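Local atomic coordinates of uncharacterized protein (Bifidobacterium adolescentis ATCC 15703, PDB entry 3CPG), a protein that probably binds pyridoxal 5'-phosphate and helps maintain its homeostasis, as a TIM-barrel member of the YggS/PROSC family. Residues Ala66-Gly71 with Arg92-Arg97; Gln81-Lys86 with Phe117-Gln122; Val163-Asn168 with Ile184-Lys189; Thr212-Gly217 with Thr247-Leu252. All coordinates share one frame; numbering follows the deposited sequence.

Interaction 1 (Ala66-Gly71 with Arg92-Arg97); sequences AAIDAG and RRCAER
Asp69 and Arg97 carry the polar part of this helix-to-helix contact. Arg97 grips the carboxylate side-on with two nitrogens: NE gives a 2.7 Å bond to Asp69 OD1, and NH2 gives a 3.1 Å bond to Asp69 OD2. The two flat groups are twisted 58° apart, so the salt bridge is uneven. OD1 is met on its syn side, though tilted out of the carboxylate plane, whereas NH2 comes to OD2 from above that plane. A bend at chi2 (-67°) turns the Arg97 chain across the acid at about a right angle. Water 1 adds a second link, donating to Asp69 OD2 at 2.9 Å and accepting from Arg93 NH2 at 2.9 Å. Arg93 also pairs through NH1 with Glu15, as Arg92 does through NH2.

The apolar part is small and buried. Ile68 reaches out with CD1 to Cys94 SG at 3.8 Å, and both side chains also rest on Phe99 of strand 99-101.

On the first helix the chain turns off directly after the contact in a Schellman motif, with Gly71 at positive phi and its N bonded to Ile68 O at 3.0 Å. Helices 61-69 and 80-96 thus meet side by side, as neighbouring outer helices of a TIM barrel do.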
loop_
_atom_site.group_PDB
_atom_site.type_symbol
_atom_site.label_atom_id
_atom_site.label_comp_id
_atom_site.label_asym_id
_atom_site.label_seq_id
_atom_site.Cartn_x
_atom_site.Cartn_y
_atom_site.Cartn_z
ATOM N N ALA A 66 -18.350 2.285 -1.015
ATOM C CA ALA A 66 -19.093 1.049 -1.224
ATOM C C ALA A 66 -18.127 -0.096 -0.923
ATOM O O ALA A 66 -18.514 -1.119 -0.360
ATOM C CB ALA A 66 -19.601 0.958 -2.667
ATOM N N ALA A 67 -16.861 0.086 -1.299
ATOM C CA ALA A 67 -15.846 -0.935 -1.057
ATOM C C ALA A 67 -15.565 -1.080 0.439
ATOM O O ALA A 67 -15.448 -2.191 0.955
ATOM C CB ALA A 67 -14.560 -0.583 -1.797
ATOM N N ILE A 68 -15.451 0.043 1.134
ATOM C CA ILE A 68 -15.196 -0.001 2.567
ATOM C C ILE A 68 -16.385 -0.626 3.283
ATOM O O ILE A 68 -16.211 -1.446 4.180
ATOM C CB ILE A 68 -14.900 1.412 3.114
ATOM C CG1 ILE A 68 -13.476 1.808 2.708
ATOM C CG2 ILE A 68 -15.067 1.454 4.636
ATOM C CD1 ILE A 68 -13.161 3.290 2.872
ATOM N N ASP A 69 -17.595 -0.259 2.872
ATOM C CA ASP A 69 -18.781 -0.822 3.501
ATOM C C ASP A 69 -18.865 -2.327 3.278
ATOM O O ASP A 69 -19.477 -3.046 4.074
ATOM C CB ASP A 69 -20.052 -0.150 2.971
ATOM C CG ASP A 69 -20.265 1.234 3.557
ATOM O OD1 ASP A 69 -19.857 1.453 4.717
ATOM O OD2 ASP A 69 -20.856 2.092 2.870
ATOM N N ALA A 70 -18.247 -2.803 2.198
ATOM C CA ALA A 70 -18.268 -4.227 1.872
ATOM C C ALA A 70 -17.193 -5.031 2.592
ATOM O O ALA A 70 -17.160 -6.258 2.484
ATOM C CB ALA A 70 -18.136 -4.422 0.371
ATOM N N GLY A 71 -16.304 -4.349 3.311
ATOM C CA GLY A 71 -15.270 -5.063 4.040
ATOM C C GLY A 71 -13.849 -4.538 3.924
ATOM O O GLY A 71 -12.969 -4.984 4.668
ATOM N N ARG A 92 -14.776 12.241 6.118
ATOM C CA ARG A 92 -16.093 12.467 6.703
ATOM C C ARG A 92 -16.942 11.203 6.644
ATOM O O ARG A 92 -17.522 10.796 7.648
ATOM C CB ARG A 92 -16.833 13.603 5.987
ATOM C CG ARG A 92 -18.051 14.095 6.770
ATOM C CD ARG A 92 -19.036 14.895 5.915
ATOM N NE ARG A 92 -19.891 14.025 5.110
ATOM C CZ ARG A 92 -19.728 13.797 3.811
ATOM N NH1 ARG A 92 -18.735 14.375 3.147
ATOM N NH2 ARG A 92 -20.565 12.986 3.174
ATOM N N ARG A 93 -17.014 10.592 5.462
ATOM C CA ARG A 93 -17.791 9.373 5.265
ATOM C C ARG A 93 -17.299 8.240 6.164
ATOM O O ARG A 93 -18.099 7.502 6.732
ATOM C CB ARG A 93 -17.731 8.932 3.794
ATOM C CG ARG A 93 -18.507 9.842 2.828
ATOM C CD ARG A 93 -20.016 9.656 2.977
ATOM N NE ARG A 93 -20.471 8.342 2.519
ATOM C CZ ARG A 93 -20.698 8.027 1.246
ATOM N NH1 ARG A 93 -20.515 8.932 0.293
ATOM N NH2 ARG A 93 -21.103 6.804 0.923
ATOM N N CYS A 94 -15.984 8.095 6.288
ATOM C CA CYS A 94 -15.445 7.044 7.142
ATOM C C CYS A 94 -15.768 7.309 8.603
ATOM O O CYS A 94 -16.074 6.381 9.346
ATOM C CB CYS A 94 -13.933 6.911 6.956
ATOM S SG CYS A 94 -13.485 6.047 5.436
ATOM N N ALA A 95 -15.715 8.574 9.011
ATOM C CA ALA A 95 -16.011 8.936 10.393
ATOM C C ALA A 95 -17.451 8.567 10.740
ATOM O O ALA A 95 -17.728 8.028 11.811
ATOM C CB ALA A 95 -15.787 10.429 10.608
ATOM N N GLU A 96 -18.368 8.868 9.829
ATOM C CA GLU A 96 -19.775 8.553 10.048
ATOM C C GLU A 96 -19.971 7.047 10.191
ATOM O O GLU A 96 -20.857 6.588 10.920
ATOM C CB GLU A 96 -20.603 9.094 8.884
ATOM C CG GLU A 96 -20.702 10.608 8.890
ATOM C CD GLU A 96 -21.120 11.180 7.554
ATOM O OE1 GLU A 96 -21.728 10.446 6.748
ATOM O OE2 GLU A 96 -20.847 12.375 7.316
ATOM N N ARG A 97 -19.137 6.282 9.494
ATOM C CA ARG A 97 -19.196 4.825 9.544
ATOM C C ARG A 97 -18.406 4.264 10.725
ATOM O O ARG A 97 -18.247 3.051 10.845
ATOM C CB ARG A 97 -18.654 4.225 8.248
ATOM C CG ARG A 97 -19.580 4.350 7.055
ATOM C CD ARG A 97 -20.834 3.509 7.232
ATOM N NE ARG A 97 -21.486 3.242 5.954
ATOM C CZ ARG A 97 -22.786 3.393 5.727
ATOM N NH1 ARG A 97 -23.590 3.818 6.694
ATOM N NH2 ARG A 97 -23.285 3.117 4.530
HETATM O O HOH W 1 -20.810 4.947 3.193
#

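Interaction 2 (Gln81-Lys86 with Phe117-Gln122); sequences QEVTAK and FHLIGQ
Lys86 NZ is gripped by three groups beside the Val83 contact with Phe117 and Leu119: Glu82 OE1 one turn back at 2.9 Å, Glu77 OE2 and the carbonyl O of Arg59. Glu82 OE1 is met on its anti side, and the same oxygen also accepts from Thr58 N, so a buried lysine and a buried glutamate are each held by more than one bond. Glu82 OE2 is paired with Arg79 NE.

Across the segments the contact is purely apolar and turns on Val83, whose two methyls part company. With chi1 at 170°, CG1 lies anti to the backbone N and comes obliquely to the Phe117 ring, 4.3 Å from CZ. The other methyl, CG2, takes Leu119 CD1 at 4.1 Å, the two side chains crossing at about a right angle. This is helix-on-strand packing in a TIM barrel: helix 80-96 lies on strand 113-119, and Phe117 and Val83 also lean on Glu77 of the adjacent parallel strand 75-77. His118, between Phe117 and Leu119, points away from the helix and is bonded through ND1 to Glu139 of strand 137-141. The Leu119 side chain lies about 9 Å from that of Lys57, the predicted attachment point of pyridoxal phosphate, which is not attached here. On the helix, Thr84 OG1 bonds to Gln81 O at 2.8 Å from above the carbonyl plane, joining Ala85 N on the same face.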
loop_
_atom_site.group_PDB
_atom_site.type_symbol
_atom_site.label_atom_id
_atom_site.label_comp_id
_atom_site.label_asym_id
_atom_site.label_seq_id
_atom_site.Cartn_x
_atom_site.Cartn_y
_atom_site.Cartn_z
ATOM N N GLN A 81 -2.879 14.172 -6.500
ATOM C CA GLN A 81 -4.007 15.023 -6.879
ATOM C C GLN A 81 -5.331 14.361 -6.525
ATOM O O GLN A 81 -6.300 15.041 -6.183
ATOM C CB GLN A 81 -3.983 15.333 -8.378
ATOM C CG GLN A 81 -2.610 15.692 -8.919
ATOM C CD GLN A 81 -1.898 14.493 -9.524
ATOM O OE1 GLN A 81 -2.382 13.895 -10.489
ATOM N NE2 GLN A 81 -0.746 14.138 -8.964
ATOM N N GLU A 82 -5.382 13.036 -6.616
ATOM C CA GLU A 82 -6.606 12.325 -6.272
ATOM C C GLU A 82 -6.733 12.269 -4.758
ATOM O O GLU A 82 -7.837 12.256 -4.218
ATOM C CB GLU A 82 -6.604 10.914 -6.868
ATOM C CG GLU A 82 -6.776 10.899 -8.380
ATOM C CD GLU A 82 -7.102 9.520 -8.912
ATOM O OE1 GLU A 82 -8.081 8.917 -8.426
ATOM O OE2 GLU A 82 -6.383 9.037 -9.814
ATOM N N VAL A 83 -5.598 12.239 -4.066
ATOM C CA VAL A 83 -5.624 12.226 -2.611
ATOM C C VAL A 83 -6.267 13.533 -2.156
ATOM O O VAL A 83 -7.194 13.535 -1.346
ATOM C CB VAL A 83 -4.196 12.129 -2.016
ATOM C CG1 VAL A 83 -4.236 12.367 -0.511
ATOM C CG2 VAL A 83 -3.608 10.761 -2.309
ATOM N N THR A 84 -5.786 14.647 -2.698
ATOM C CA THR A 84 -6.314 15.950 -2.320
ATOM C C THR A 84 -7.781 16.124 -2.704
ATOM O O THR A 84 -8.556 16.718 -1.958
ATOM C CB THR A 84 -5.476 17.090 -2.942
ATOM O OG1 THR A 84 -5.587 17.055 -4.369
ATOM C CG2 THR A 84 -4.014 16.929 -2.563
ATOM N N ALA A 85 -8.176 15.586 -3.849
ATOM C CA ALA A 85 -9.559 15.716 -4.293
ATOM C C ALA A 85 -10.568 14.934 -3.445
ATOM O O ALA A 85 -11.690 15.395 -3.222
ATOM C CB ALA A 85 -9.676 15.283 -5.749
ATOM N N LYS A 86 -10.160 13.770 -2.948
ATOM C CA LYS A 86 -11.068 12.905 -2.190
ATOM C C LYS A 86 -10.888 12.839 -0.673
ATOM O O LYS A 86 -11.786 12.397 0.039
ATOM C CB LYS A 86 -10.981 11.475 -2.744
ATOM C CG LYS A 86 -11.528 11.296 -4.154
ATOM C CD LYS A 86 -11.279 9.892 -4.708
ATOM C CE LYS A 86 -9.971 9.828 -5.494
ATOM N NZ LYS A 86 -9.724 8.486 -6.100
ATOM N N PHE A 117 -4.602 4.945 5.017
ATOM C CA PHE A 117 -4.779 5.628 3.738
ATOM C C PHE A 117 -3.352 5.770 3.208
ATOM O O PHE A 117 -2.592 6.604 3.686
ATOM C CB PHE A 117 -5.424 7.006 3.967
ATOM C CG PHE A 117 -5.907 7.696 2.708
ATOM C CD1 PHE A 117 -6.830 8.735 2.794
ATOM C CD2 PHE A 117 -5.422 7.340 1.452
ATOM C CE1 PHE A 117 -7.265 9.413 1.649
ATOM C CE2 PHE A 117 -5.849 8.008 0.303
ATOM C CZ PHE A 117 -6.772 9.047 0.403
ATOM N N HIS A 118 -2.990 4.920 2.253
ATOM C CA HIS A 118 -1.647 4.940 1.682
ATOM C C HIS A 118 -1.554 5.585 0.314
ATOM O O HIS A 118 -2.547 5.721 -0.395
ATOM C CB HIS A 118 -1.102 3.514 1.527
ATOM C CG HIS A 118 -0.923 2.777 2.816
ATOM N ND1 HIS A 118 -0.170 1.627 2.909
ATOM C CD2 HIS A 118 -1.422 3.005 4.054
ATOM C CE1 HIS A 118 -0.212 1.176 4.152
ATOM N NE2 HIS A 118 -0.965 1.993 4.865
ATOM N N LEU A 119 -0.338 5.993 -0.036
ATOM C CA LEU A 119 -0.064 6.526 -1.360
ATOM C C LEU A 119 0.734 5.363 -1.925
ATOM O O LEU A 119 1.739 4.957 -1.336
ATOM C CB LEU A 119 0.821 7.775 -1.325
ATOM C CG LEU A 119 1.111 8.259 -2.756
ATOM C CD1 LEU A 119 -0.164 8.840 -3.356
ATOM C CD2 LEU A 119 2.210 9.301 -2.764
ATOM N N ILE A 120 0.282 4.802 -3.039
ATOM C CA ILE A 120 0.978 3.670 -3.628
ATOM C C ILE A 120 1.558 3.984 -5.001
ATOM O O ILE A 120 2.206 3.137 -5.613
ATOM C CB ILE A 120 0.045 2.441 -3.713
ATOM C CG1 ILE A 120 -1.137 2.743 -4.632
ATOM C CG2 ILE A 120 -0.472 2.092 -2.323
ATOM C CD1 ILE A 120 -2.095 1.569 -4.811
ATOM N N GLY A 121 1.321 5.203 -5.479
ATOM C CA GLY A 121 1.859 5.619 -6.765
ATOM C C GLY A 121 3.123 6.429 -6.527
ATOM O O GLY A 121 3.397 6.822 -5.392
ATOM N N GLN A 122 3.897 6.685 -7.579
ATOM C CA GLN A 122 5.136 7.442 -7.425
ATOM C C GLN A 122 4.852 8.848 -6.903
ATOM O O GLN A 122 3.901 9.503 -7.328
ATOM C CB GLN A 122 5.893 7.509 -8.754
ATOM C CG GLN A 122 6.319 6.145 -9.315
ATOM C CD GLN A 122 7.040 5.266 -8.300
ATOM O OE1 GLN A 122 6.423 4.444 -7.625
ATOM N NE2 GLN A 122 8.350 5.443 -8.189
#

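Interaction 3 (Val163-Asn168 with Ile184-Lys189); sequences VLLEVN and IRIAQK
Leu165 leads from strand 161-166 to helix 183-191, where it meets Ile186 and Ala187. The bond from CA to CB heads toward the helix, but CB itself stays too far back to touch it, and the CA atoms of Leu165 and Ala187 are 6.7 Å apart. From there chi1 (169°) swings CG anti to the backbone N and beside the carbonyl carbon, which carries the fork of the side chain out to the helix surface. At the fork the two methyls divide the work. CD1 goes to Ile186 and stands 3.8 Å from its CG2, the branch methyl of the isoleucine rather than the end of its longer arm. CD2 goes to Ala187, 3.9 Å from its CB and also 3.9 Å from its backbone N, so it rests against the helix main chain where the small alanine side chain allows a close approach. Leu165 and Ile186 cross at about a right angle.

No hydrogen bond joins the two segments, and all three touching side chains are buried. Around them, Leu165 also packs on Leu201 of strand 196-202, Ile186 on Cys178, and Ala187 on Ile228 of helix 211-231. Leu165 is tied by backbone bonds to Gly200 and Met202. The contact therefore lies inside the beta-alpha-beta crossover formed by strand 161-166, helix 183-191 and strand 196-202, the repeating connection of a TIM barrel.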
loop_
_atom_site.group_PDB
_atom_site.type_symbol
_atom_site.label_atom_id
_atom_site.label_comp_id
_atom_site.label_asym_id
_atom_site.label_seq_id
_atom_site.Cartn_x
_atom_site.Cartn_y
_atom_site.Cartn_z
ATOM N N VAL A 163 6.559 4.665 5.899
ATOM C CA VAL A 163 7.068 4.492 4.545
ATOM C C VAL A 163 7.410 3.039 4.282
ATOM O O VAL A 163 7.772 2.301 5.199
ATOM C CB VAL A 163 8.364 5.317 4.278
ATOM C CG1 VAL A 163 8.095 6.802 4.436
ATOM C CG2 VAL A 163 9.473 4.863 5.218
ATOM N N LEU A 164 7.257 2.629 3.030
ATOM C CA LEU A 164 7.638 1.288 2.618
ATOM C C LEU A 164 8.709 1.537 1.571
ATOM O O LEU A 164 8.595 2.472 0.775
ATOM C CB LEU A 164 6.475 0.517 1.977
ATOM C CG LEU A 164 5.218 0.229 2.802
ATOM C CD1 LEU A 164 4.373 -0.820 2.079
ATOM C CD2 LEU A 164 5.595 -0.278 4.189
ATOM N N LEU A 165 9.765 0.735 1.592
ATOM C CA LEU A 165 10.822 0.873 0.601
ATOM C C LEU A 165 10.352 0.101 -0.620
ATOM O O LEU A 165 10.112 -1.108 -0.555
ATOM C CB LEU A 165 12.140 0.287 1.120
ATOM C CG LEU A 165 13.260 0.119 0.084
ATOM C CD1 LEU A 165 13.594 1.464 -0.565
ATOM C CD2 LEU A 165 14.486 -0.471 0.770
ATOM N N GLU A 166 10.196 0.817 -1.728
ATOM C CA GLU A 166 9.740 0.228 -2.979
ATOM C C GLU A 166 10.943 -0.341 -3.710
ATOM O O GLU A 166 11.879 0.391 -4.025
ATOM C CB GLU A 166 9.081 1.305 -3.838
ATOM C CG GLU A 166 8.516 0.818 -5.155
ATOM C CD GLU A 166 8.037 1.970 -6.014
ATOM O OE1 GLU A 166 8.887 2.747 -6.497
ATOM O OE2 GLU A 166 6.813 2.106 -6.192
ATOM N N VAL A 167 10.908 -1.640 -3.984
ATOM C CA VAL A 167 12.009 -2.301 -4.665
ATOM C C VAL A 167 11.600 -2.758 -6.058
ATOM O O VAL A 167 10.485 -3.235 -6.262
ATOM C CB VAL A 167 12.492 -3.536 -3.868
ATOM C CG1 VAL A 167 13.693 -4.168 -4.561
ATOM C CG2 VAL A 167 12.850 -3.131 -2.449
ATOM N N ASN A 168 12.513 -2.607 -7.011
ATOM C CA ASN A 168 12.256 -3.015 -8.387
ATOM C C ASN A 168 12.562 -4.506 -8.496
ATOM O O ASN A 168 13.722 -4.910 -8.426
ATOM C CB ASN A 168 13.157 -2.228 -9.343
ATOM C CG ASN A 168 12.955 -2.616 -10.801
ATOM O OD1 ASN A 168 12.202 -3.537 -11.119
ATOM N ND2 ASN A 168 13.641 -1.913 -11.694
ATOM N N ILE A 184 18.816 -3.462 1.064
ATOM C CA ILE A 184 19.177 -3.508 2.478
ATOM C C ILE A 184 19.878 -2.229 2.922
ATOM O O ILE A 184 19.532 -1.650 3.953
ATOM C CB ILE A 184 20.086 -4.713 2.791
ATOM C CG1 ILE A 184 19.381 -6.013 2.404
ATOM C CG2 ILE A 184 20.431 -4.727 4.274
ATOM C CD1 ILE A 184 20.246 -7.252 2.573
ATOM N N ARG A 185 20.859 -1.794 2.136
ATOM C CA ARG A 185 21.623 -0.582 2.427
ATOM C C ARG A 185 20.710 0.641 2.505
ATOM O O ARG A 185 20.815 1.450 3.426
ATOM C CB ARG A 185 22.679 -0.357 1.340
ATOM C CG ARG A 185 23.522 0.897 1.532
ATOM C CD ARG A 185 24.164 1.338 0.219
ATOM N NE ARG A 185 23.159 1.718 -0.774
ATOM C CZ ARG A 185 23.440 2.186 -1.987
ATOM N NH1 ARG A 185 24.701 2.336 -2.369
ATOM N NH2 ARG A 185 22.458 2.507 -2.819
ATOM N N ILE A 186 19.817 0.775 1.529
ATOM C CA ILE A 186 18.890 1.901 1.490
ATOM C C ILE A 186 17.945 1.874 2.687
ATOM O O ILE A 186 17.669 2.909 3.294
ATOM C CB ILE A 186 18.058 1.880 0.194
ATOM C CG1 ILE A 186 18.982 2.095 -1.008
ATOM C CG2 ILE A 186 16.971 2.944 0.250
ATOM C CD1 ILE A 186 18.325 1.859 -2.358
ATOM N N ALA A 187 17.452 0.687 3.017
ATOM C CA ALA A 187 16.538 0.519 4.140
ATOM C C ALA A 187 17.178 0.970 5.445
ATOM O O ALA A 187 16.559 1.664 6.250
ATOM C CB ALA A 187 16.116 -0.943 4.248
ATOM N N GLN A 188 18.425 0.566 5.654
ATOM C CA GLN A 188 19.132 0.926 6.869
ATOM C C GLN A 188 19.330 2.435 6.973
ATOM O O GLN A 188 19.205 3.004 8.055
ATOM C CB GLN A 188 20.462 0.174 6.922
ATOM C CG GLN A 188 20.245 -1.340 6.905
ATOM C CD GLN A 188 21.530 -2.139 6.913
ATOM O OE1 GLN A 188 22.422 -1.909 6.098
ATOM N NE2 GLN A 188 21.623 -3.099 7.831
ATOM N N LYS A 189 19.619 3.084 5.850
ATOM C CA LYS A 189 19.797 4.534 5.855
ATOM C C LYS A 189 18.464 5.202 6.189
ATOM O O LYS A 189 18.413 6.150 6.973
ATOM C CB LYS A 189 20.294 5.026 4.492
ATOM C CG LYS A 189 20.368 6.547 4.379
ATOM C CD LYS A 189 21.266 7.145 5.456
ATOM C CE LYS A 189 21.186 8.666 5.474
ATOM N NZ LYS A 189 21.630 9.274 4.191
#

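Interaction 4 (Thr212-Gly217 with Thr247-Leu252); sequences TVIRRG and TGDMEL. With ACT (acetate ion), chain B.
In Ile214, chi1 (-65°) sets CG1 beside the backbone N and so leaves the branch methyl CG2 anti to it, and Leu252 turns CG anti to its carbonyl carbon (chi1 -63°); together these settings bring Ile214 CG2 to 3.8 Å from Leu252 CD1. The two side chains cross at about a right angle. The second methyl of the leucine, CD2, belongs to Arg215: it lies 4.1 Å from Arg215 CG and 3.5 Å from Arg215 NH1. The arginine chain bends at chi3 (69°), and this turns the guanidinium back so that its edge, at NH1, meets CD2. Its charge is answered outside the contact, NH2 forming a salt bridge with Glu256. Leu252 is thus touched on its two methyls by an apolar branch and a long polar chain.

Asp249 adds a looser touch, OD2 standing 4.2 Å from Ile214 CG2. It occupies the N-cap position of helix 250-255, yet its side chain makes no capping bond, and OD1 instead accepts from Met246 N.

Upstream, Thr247 holds an acetate ion, probably from the crystallisation liquor: OG1 donates to OXT at 2.7 Å and the backbone N at 3.1 Å. Gly264 N and Thr265 N also bond to the acetate, so several N-H groups and a hydroxyl gather round one anion, as might be expected of a phosphate site in a pyridoxal phosphate-binding protein, though no cofactor is bound.

Helix 211-231 and the short helix 250-255 meet here side against side, with Ile214 also on Val208, Leu252 also on Glu211 and Asp249 on Phe218, while Thr247 and Met250 (selenomethionine here) touch Val263 of strand 260-263.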
loop_
_atom_site.group_PDB
_atom_site.type_symbol
_atom_site.label_atom_id
_atom_site.label_comp_id
_atom_site.label_asym_id
_atom_site.label_seq_id
_atom_site.Cartn_x
_atom_site.Cartn_y
_atom_site.Cartn_z
ATOM N N THR A 212 7.558 -18.171 -12.792
ATOM C CA THR A 212 8.839 -18.343 -12.111
ATOM C C THR A 212 9.492 -16.979 -11.888
ATOM O O THR A 212 10.190 -16.765 -10.895
ATOM C CB THR A 212 9.808 -19.258 -12.902
ATOM O OG1 THR A 212 10.120 -18.666 -14.168
ATOM C CG2 THR A 212 9.177 -20.626 -13.128
ATOM N N VAL A 213 9.257 -16.053 -12.814
ATOM C CA VAL A 213 9.807 -14.705 -12.704
ATOM C C VAL A 213 9.053 -13.939 -11.617
ATOM O O VAL A 213 9.645 -13.228 -10.806
ATOM C CB VAL A 213 9.667 -13.940 -14.038
ATOM C CG1 VAL A 213 10.103 -12.489 -13.862
ATOM C CG2 VAL A 213 10.511 -14.618 -15.109
ATOM N N ILE A 214 7.735 -14.091 -11.617
ATOM C CA ILE A 214 6.889 -13.426 -10.639
ATOM C C ILE A 214 7.231 -13.909 -9.229
ATOM O O ILE A 214 7.447 -13.105 -8.316
ATOM C CB ILE A 214 5.403 -13.706 -10.949
ATOM C CG1 ILE A 214 5.041 -13.060 -12.291
ATOM C CG2 ILE A 214 4.520 -13.198 -9.818
ATOM C CD1 ILE A 214 3.628 -13.323 -12.758
ATOM N N ARG A 215 7.291 -15.226 -9.059
ATOM C CA ARG A 215 7.605 -15.807 -7.759
ATOM C C ARG A 215 8.991 -15.396 -7.269
ATOM O O ARG A 215 9.167 -15.089 -6.092
ATOM C CB ARG A 215 7.510 -17.338 -7.822
ATOM C CG ARG A 215 6.104 -17.860 -8.096
ATOM C CD ARG A 215 6.076 -19.386 -8.210
ATOM N NE ARG A 215 6.329 -20.053 -6.934
ATOM C CZ ARG A 215 5.514 -19.991 -5.884
ATOM N NH1 ARG A 215 4.392 -19.290 -5.954
ATOM N NH2 ARG A 215 5.818 -20.631 -4.765
ATOM N N ARG A 216 9.968 -15.375 -8.171
ATOM C CA ARG A 216 11.327 -15.009 -7.790
ATOM C C ARG A 216 11.395 -13.609 -7.188
ATOM O O ARG A 216 12.107 -13.380 -6.206
ATOM C CB ARG A 216 12.269 -15.107 -8.997
ATOM C CG ARG A 216 13.732 -14.819 -8.655
ATOM C CD ARG A 216 14.645 -15.097 -9.837
ATOM N NE ARG A 216 14.521 -16.475 -10.303
ATOM C CZ ARG A 216 13.987 -16.825 -11.469
ATOM N NH1 ARG A 216 13.530 -15.895 -12.293
ATOM N NH2 ARG A 216 13.900 -18.105 -11.805
ATOM N N GLY A 217 10.650 -12.678 -7.779
ATOM C CA GLY A 217 10.630 -11.312 -7.286
ATOM C C GLY A 217 9.981 -11.161 -5.920
ATOM O O GLY A 217 10.477 -10.409 -5.077
ATOM N N THR A 247 -4.449 -7.788 -8.634
ATOM C CA THR A 247 -5.490 -8.633 -9.217
ATOM C C THR A 247 -5.002 -9.870 -9.971
ATOM O O THR A 247 -5.538 -10.962 -9.787
ATOM C CB THR A 247 -6.403 -7.823 -10.169
ATOM O OG1 THR A 247 -7.112 -6.828 -9.422
ATOM C CG2 THR A 247 -7.417 -8.743 -10.855
ATOM N N GLY A 248 -3.984 -9.705 -10.806
ATOM C CA GLY A 248 -3.503 -10.825 -11.597
ATOM C C GLY A 248 -2.532 -11.811 -10.976
ATOM O O GLY A 248 -2.348 -12.908 -11.506
ATOM N N ASP A 249 -1.918 -11.450 -9.855
ATOM C CA ASP A 249 -0.949 -12.347 -9.241
ATOM C C ASP A 249 -1.012 -12.425 -7.720
ATOM O O ASP A 249 -0.033 -12.828 -7.086
ATOM C CB ASP A 249 0.465 -11.927 -9.660
ATOM C CG ASP A 249 0.799 -10.511 -9.230
ATOM O OD1 ASP A 249 0.042 -9.960 -8.404
ATOM O OD2 ASP A 249 1.812 -9.945 -9.699
HETATM N N MSE A 250 -2.144 -12.065 -7.120
HETATM C CA MSE A 250 -2.223 -12.102 -5.661
HETATM C C MSE A 250 -2.036 -13.494 -5.042
HETATM O O MSE A 250 -1.483 -13.619 -3.948
HETATM C CB MSE A 250 -3.534 -11.474 -5.159
HETATM C CG MSE A 250 -4.801 -12.216 -5.516
HETATM SE SE MSE A 250 -6.351 -11.418 -4.650
HETATM C CE MSE A 250 -6.799 -10.143 -5.998
ATOM N N GLU A 251 -2.491 -14.538 -5.728
ATOM C CA GLU A 251 -2.326 -15.893 -5.203
ATOM C C GLU A 251 -0.836 -16.200 -5.023
ATOM O O GLU A 251 -0.422 -16.728 -3.994
ATOM C CB GLU A 251 -2.943 -16.927 -6.154
ATOM C CG GLU A 251 -4.452 -17.121 -6.043
ATOM C CD GLU A 251 -5.251 -15.924 -6.514
ATOM O OE1 GLU A 251 -4.739 -15.147 -7.349
ATOM O OE2 GLU A 251 -6.406 -15.779 -6.062
ATOM N N LEU A 252 -0.033 -15.863 -6.028
ATOM C CA LEU A 252 1.406 -16.107 -5.967
ATOM C C LEU A 252 2.068 -15.245 -4.889
ATOM O O LEU A 252 2.956 -15.699 -4.167
ATOM C CB LEU A 252 2.046 -15.811 -7.327
ATOM C CG LEU A 252 1.592 -16.681 -8.502
ATOM C CD1 LEU A 252 2.141 -16.113 -9.802
ATOM C CD2 LEU A 252 2.065 -18.113 -8.294
HETATM C C ACT B . -5.185 -4.275 -10.226
HETATM O O ACT B . -5.910 -3.331 -10.481
HETATM O OXT ACT B . -5.311 -4.875 -9.171
HETATM C CH3 ACT B . -4.130 -4.702 -11.218
#

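Interactions 2 and 3 are the buried pair: each lays a helix on a strand of the same parallel sheet through apolar side chains alone, a valine against a ring and a leucine in interaction 2, mostly methyls in interaction 3. Interactions 1 and 4 join helix to helix nearer the surface, and there charge enters. In interaction 1 a salt bridge spans the gap, whereas in interaction 4 an arginine sets the edge of its guanidinium against a leucine methyl and finds its ion pair outside. Interactions 1 and 2 share helix 80-96, using its end and its beginning, with centres about 17 Å apart. Interactions 1 and 3 lie on opposite sides of the chain's centre, as do interactions 2 and 4.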